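Local coordinates for phosphoribosylaminoimidazole-succinocarboxamide synthase (Pyrococcus horikoshii, PDB 4O7Y), which catalyses the ATP-dependent joining of L-aspartate to carboxyaminoimidazole ribonucleotide, giving SAICAR in de novo purine synthesis, at residues 91-96 and 171-176. Residues are numbered along the deposited sequence; the frame is centred on the assembly and turned at random.
With C5P (cytidine-5'-monophosphate), chain B.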
ATOM      1  N   VAL A  91      -9.464  -6.012   1.774  1.00 14.53           N
ATOM      2  CA  VAL A  91      -9.923  -5.596   3.096  1.00 14.48           C
ATOM      3  C   VAL A  91     -10.725  -4.285   2.973  1.00 14.96           C
ATOM      4  O   VAL A  91     -10.239  -3.309   2.398  1.00 15.08           O
ATOM      5  CB  VAL A  91      -8.729  -5.416   4.072  1.00 14.12           C
ATOM      6  CG1 VAL A  91      -9.167  -4.783   5.396  1.00 13.18           C
ATOM      7  CG2 VAL A  91      -8.022  -6.750   4.345  1.00 13.54           C
ATOM      8  N   VAL A  92     -11.937  -4.276   3.511  1.00 15.09           N
ATOM      9  CA  VAL A  92     -12.798  -3.084   3.504  1.00 15.46           C
ATOM     10  C   VAL A  92     -12.917  -2.629   4.959  1.00 15.60           C
ATOM     11  O   VAL A  92     -13.161  -3.452   5.827  1.00 16.23           O
ATOM     12  CB  VAL A  92     -14.206  -3.391   2.946  1.00 15.47           C
ATOM     13  CG1 VAL A  92     -15.043  -2.124   2.858  1.00 14.20           C
ATOM     14  CG2 VAL A  92     -14.106  -4.048   1.586  1.00 14.40           C
ATOM     15  N   ARG A  93     -12.727  -1.330   5.207  1.00 15.80           N
ATOM     16  CA  ARG A  93     -12.706  -0.795   6.570  1.00 15.94           C
ATOM     17  C   ARG A  93     -13.667   0.406   6.707  1.00 16.39           C
ATOM     18  O   ARG A  93     -13.628   1.334   5.903  1.00 15.13           O
ATOM     19  CB  ARG A  93     -11.265  -0.421   6.953  0.50 16.37           C
ATOM     20  CG  ARG A  93     -10.211  -1.320   6.291  0.50 16.63           C
ATOM     21  CD  ARG A  93      -8.782  -1.065   6.761  0.50 17.06           C
ATOM     22  NE  ARG A  93      -8.606  -1.539   8.122  0.50 16.94           N
ATOM     23  CZ  ARG A  93      -7.778  -2.502   8.525  0.50 16.86           C
ATOM     24  NH1 ARG A  93      -6.948  -3.132   7.685  0.50 15.38           N
ATOM     25  NH2 ARG A  93      -7.764  -2.809   9.818  0.50 16.25           N
ATOM     26  N   ASN A  94     -14.552   0.346   7.704  1.00 16.82           N
ATOM     27  CA  ASN A  94     -15.506   1.430   8.020  1.00 17.47           C
ATOM     28  C   ASN A  94     -15.104   2.220   9.259  1.00 17.96           C
ATOM     29  O   ASN A  94     -15.348   3.437   9.340  1.00 17.83           O
ATOM     30  CB  ASN A  94     -16.909   0.865   8.206  1.00 15.75           C
ATOM     31  CG  ASN A  94     -17.383   0.109   6.975  1.00 16.94           C
ATOM     32  OD1 ASN A  94     -17.416   0.672   5.861  1.00 17.93           O
ATOM     33  ND2 ASN A  94     -17.702  -1.168   7.147  1.00 14.93           N
ATOM     34  N   VAL A  95     -14.446   1.525  10.184  1.00 16.85           N
ATOM     35  CA  VAL A  95     -14.081   2.062  11.491  1.00 17.56           C
ATOM     36  C   VAL A  95     -12.611   1.701  11.741  1.00 18.03           C
ATOM     37  O   VAL A  95     -12.208   0.580  11.415  1.00 18.20           O
ATOM     38  CB  VAL A  95     -14.989   1.421  12.557  1.00 17.55           C
ATOM     39  CG1 VAL A  95     -14.505   1.742  13.967  1.00 17.74           C
ATOM     40  CG2 VAL A  95     -16.441   1.873  12.347  1.00 16.65           C
ATOM     41  N   VAL A  96     -11.808   2.644  12.248  1.00 17.02           N
ATOM     42  CA  VAL A  96     -10.380   2.386  12.515  1.00 18.13           C
ATOM     43  C   VAL A  96     -10.174   1.293  13.588  1.00 18.44           C
ATOM     44  O   VAL A  96     -10.747   1.324  14.716  1.00 18.13           O
ATOM     45  CB  VAL A  96      -9.583   3.689  12.843  1.00 17.39           C
ATOM     46  CG1 VAL A  96      -8.155   3.386  13.204  1.00 18.82           C
ATOM     47  CG2 VAL A  96      -9.578   4.628  11.642  1.00 17.20           C
ATOM     48  N   LEU A 171     -20.304  -3.310  11.622  1.00 20.31           N
ATOM     49  CA  LEU A 171     -19.307  -3.934  10.766  1.00 17.38           C
ATOM     50  C   LEU A 171     -18.089  -3.031  10.698  1.00 16.77           C
ATOM     51  O   LEU A 171     -18.063  -2.036   9.965  1.00 18.63           O
ATOM     52  CB  LEU A 171     -19.880  -4.211   9.381  1.00 18.35           C
ATOM     53  CG  LEU A 171     -18.898  -4.893   8.413  1.00 17.23           C
ATOM     54  CD1 LEU A 171     -18.444  -6.231   8.963  1.00 16.28           C
ATOM     55  CD2 LEU A 171     -19.586  -5.038   7.060  1.00 18.39           C
ATOM     56  N   VAL A 172     -17.088  -3.352  11.510  1.00 16.08           N
ATOM     57  CA  VAL A 172     -15.933  -2.479  11.696  1.00 16.18           C
ATOM     58  C   VAL A 172     -14.999  -2.586  10.467  1.00 16.80           C
ATOM     59  O   VAL A 172     -14.615  -1.583   9.873  1.00 16.49           O
ATOM     60  CB  VAL A 172     -15.226  -2.827  13.028  1.00 16.27           C
ATOM     61  CG1 VAL A 172     -13.757  -2.384  13.032  1.00 15.61           C
ATOM     62  CG2 VAL A 172     -16.003  -2.238  14.213  1.00 17.24           C
ATOM     63  N   ASP A 173     -14.673  -3.819  10.072  1.00 16.94           N
ATOM     64  CA  ASP A 173     -13.882  -4.074   8.848  1.00 16.98           C
ATOM     65  C   ASP A 173     -14.045  -5.549   8.492  1.00 18.04           C
ATOM     66  O   ASP A 173     -14.680  -6.284   9.244  1.00 20.03           O
ATOM     67  CB  ASP A 173     -12.395  -3.659   8.997  1.00 16.49           C
ATOM     68  CG  ASP A 173     -11.641  -4.413  10.151  1.00 15.97           C
ATOM     69  OD1 ASP A 173     -11.906  -5.596  10.440  1.00 16.85           O
ATOM     70  OD2 ASP A 173     -10.759  -3.812  10.776  1.00 17.26           O
ATOM     71  N   PHE A 174     -13.513  -5.989   7.352  1.00 17.65           N
ATOM     72  CA  PHE A 174     -13.559  -7.411   7.012  1.00 16.80           C
ATOM     73  C   PHE A 174     -12.669  -7.709   5.823  1.00 15.36           C
ATOM     74  O   PHE A 174     -12.272  -6.813   5.081  1.00 15.01           O
ATOM     75  CB  PHE A 174     -15.000  -7.899   6.716  1.00 18.13           C
ATOM     76  CG  PHE A 174     -15.655  -7.205   5.551  1.00 18.53           C
ATOM     77  CD1 PHE A 174     -15.705  -7.811   4.299  1.00 19.29           C
ATOM     78  CD2 PHE A 174     -16.230  -5.944   5.700  1.00 18.30           C
ATOM     79  CE1 PHE A 174     -16.299  -7.176   3.216  1.00 18.81           C
ATOM     80  CE2 PHE A 174     -16.844  -5.307   4.620  1.00 19.62           C
ATOM     81  CZ  PHE A 174     -16.871  -5.922   3.363  1.00 19.00           C
ATOM     82  N   LYS A 175     -12.380  -8.984   5.638  1.00 14.81           N
ATOM     83  CA  LYS A 175     -11.517  -9.426   4.557  1.00 14.53           C
ATOM     84  C   LYS A 175     -12.314 -10.358   3.629  1.00 14.62           C
ATOM     85  O   LYS A 175     -13.037 -11.270   4.098  1.00 14.02           O
ATOM     86  CB  LYS A 175     -10.296 -10.165   5.108  1.00 15.75           C
ATOM     87  CG  LYS A 175      -9.283 -10.631   4.046  1.00 17.41           C
ATOM     88  CD  LYS A 175      -9.602 -12.038   3.503  1.00 18.96           C
ATOM     89  CE  LYS A 175      -9.344 -13.148   4.546  1.00 19.82           C
ATOM     90  NZ  LYS A 175      -9.842 -14.479   4.044  1.00 19.27           N
ATOM     91  N   LEU A 176     -12.119 -10.139   2.326  1.00 13.19           N
ATOM     92  CA  LEU A 176     -12.676 -10.945   1.265  1.00 13.56           C
ATOM     93  C   LEU A 176     -11.594 -11.542   0.362  1.00 13.45           C
ATOM     94  O   LEU A 176     -10.466 -11.005   0.249  1.00 12.22           O
ATOM     95  CB  LEU A 176     -13.599 -10.092   0.366  1.00 13.30           C
ATOM     96  CG  LEU A 176     -14.849  -9.462   0.991  1.00 13.69           C
ATOM     97  CD1 LEU A 176     -15.601  -8.693  -0.101  1.00 14.16           C
ATOM     98  CD2 LEU A 176     -15.767 -10.495   1.666  1.00 13.38           C
TER
HETATM   99  O3P C5P B 301      -5.350  -5.526   8.673  1.00 20.52           O
HETATM  100  P   C5P B 301      -5.940  -6.044   9.988  1.00 22.11           P
HETATM  101  O1P C5P B 301      -5.092  -7.074  10.675  1.00 18.69           O
HETATM  102  O2P C5P B 301      -6.412  -4.915  10.876  1.00 20.23           O
HETATM  103  O5' C5P B 301      -7.250  -6.858   9.646  1.00 21.04           O
HETATM  104  C5' C5P B 301      -8.312  -6.264   8.848  1.00 21.75           C
HETATM  105  C4' C5P B 301      -9.538  -7.190   8.796  1.00 23.21           C
HETATM  106  O4' C5P B 301      -9.262  -8.228   7.854  1.00 25.67           O
HETATM  107  C3' C5P B 301      -9.872  -7.915  10.116  1.00 24.60           C
HETATM  108  O3' C5P B 301     -11.286  -8.137  10.186  1.00 20.78           O
HETATM  109  C2' C5P B 301      -9.184  -9.257  10.012  1.00 25.30           C
HETATM  110  O2' C5P B 301      -9.874 -10.269  10.764  1.00 27.94           O
HETATM  111  C1' C5P B 301      -9.259  -9.509   8.512  1.00 26.61           C
HETATM  112  N1  C5P B 301      -8.143 -10.325   8.013  1.00 29.95           N
HETATM  113  C2  C5P B 301      -8.353 -11.704   7.686  1.00 27.69           C
HETATM  114  N3  C5P B 301      -7.320 -12.457   7.222  1.00 28.16           N
HETATM  115  C4  C5P B 301      -6.099 -11.897   7.064  1.00 31.24           C
HETATM  116  C5  C5P B 301      -5.857 -10.554   7.393  1.00 32.53           C
HETATM  117  C6  C5P B 301      -6.909  -9.771   7.866  1.00 32.32           C
HETATM  118  O2  C5P B 301      -9.481 -12.220   7.818  1.00 22.93           O
HETATM  119  N4  C5P B 301      -5.075 -12.652   6.600  1.00 32.35           N
HETATM  120  O   HOH W   1     -10.309  -1.143  10.378  1.00 17.44           O
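R93 and D173 sit opposite each other as a non-hydrogen-bonded antiparallel pair, with both side chains on the sheet face that carries the bound cytidine monophosphate. The R93 side chain starts with CB against D173 CB, 4.0 Å away, and CG keeps close to that same carbon. NE donates to a water at 2.9 Å, which is also within hydrogen-bonding distance of V95 O and D173 OD2. A bend at chi3 (71°) turns the guanidinium toward the nucleotide phosphate. There NH1 meets C5P O3P at 3.0 Å, in the guanidinium plane, and NH2 meets C5P O2P; both bonds are nearly straight. D173 OD2, 3.3 Å from R93 NH2, lies well out of that plane and no N-H points at it, so this salt bridge rests on charge alone. E118 pairs with R93 NH1 and R198 with D173 OD2. D173 OD1 accepts from the ribose O3' at 2.6 Å. On the opposite face V92 CB lies 3.7 Å from F174 CE2, the side chains side by side. Where the chain turns, V172 O accepts from both N94 N and V95 N. N94 ND2 reaches L171 O at 3.0 Å from above the carbonyl plane, and also bonds N157 OD1 of helix 143-165. With an alanine here, L171 O and N157 OD1 would probably both lose this donor. The site holds CMP in this crystal, consistent with a pocket for the substrate's ribose phosphate.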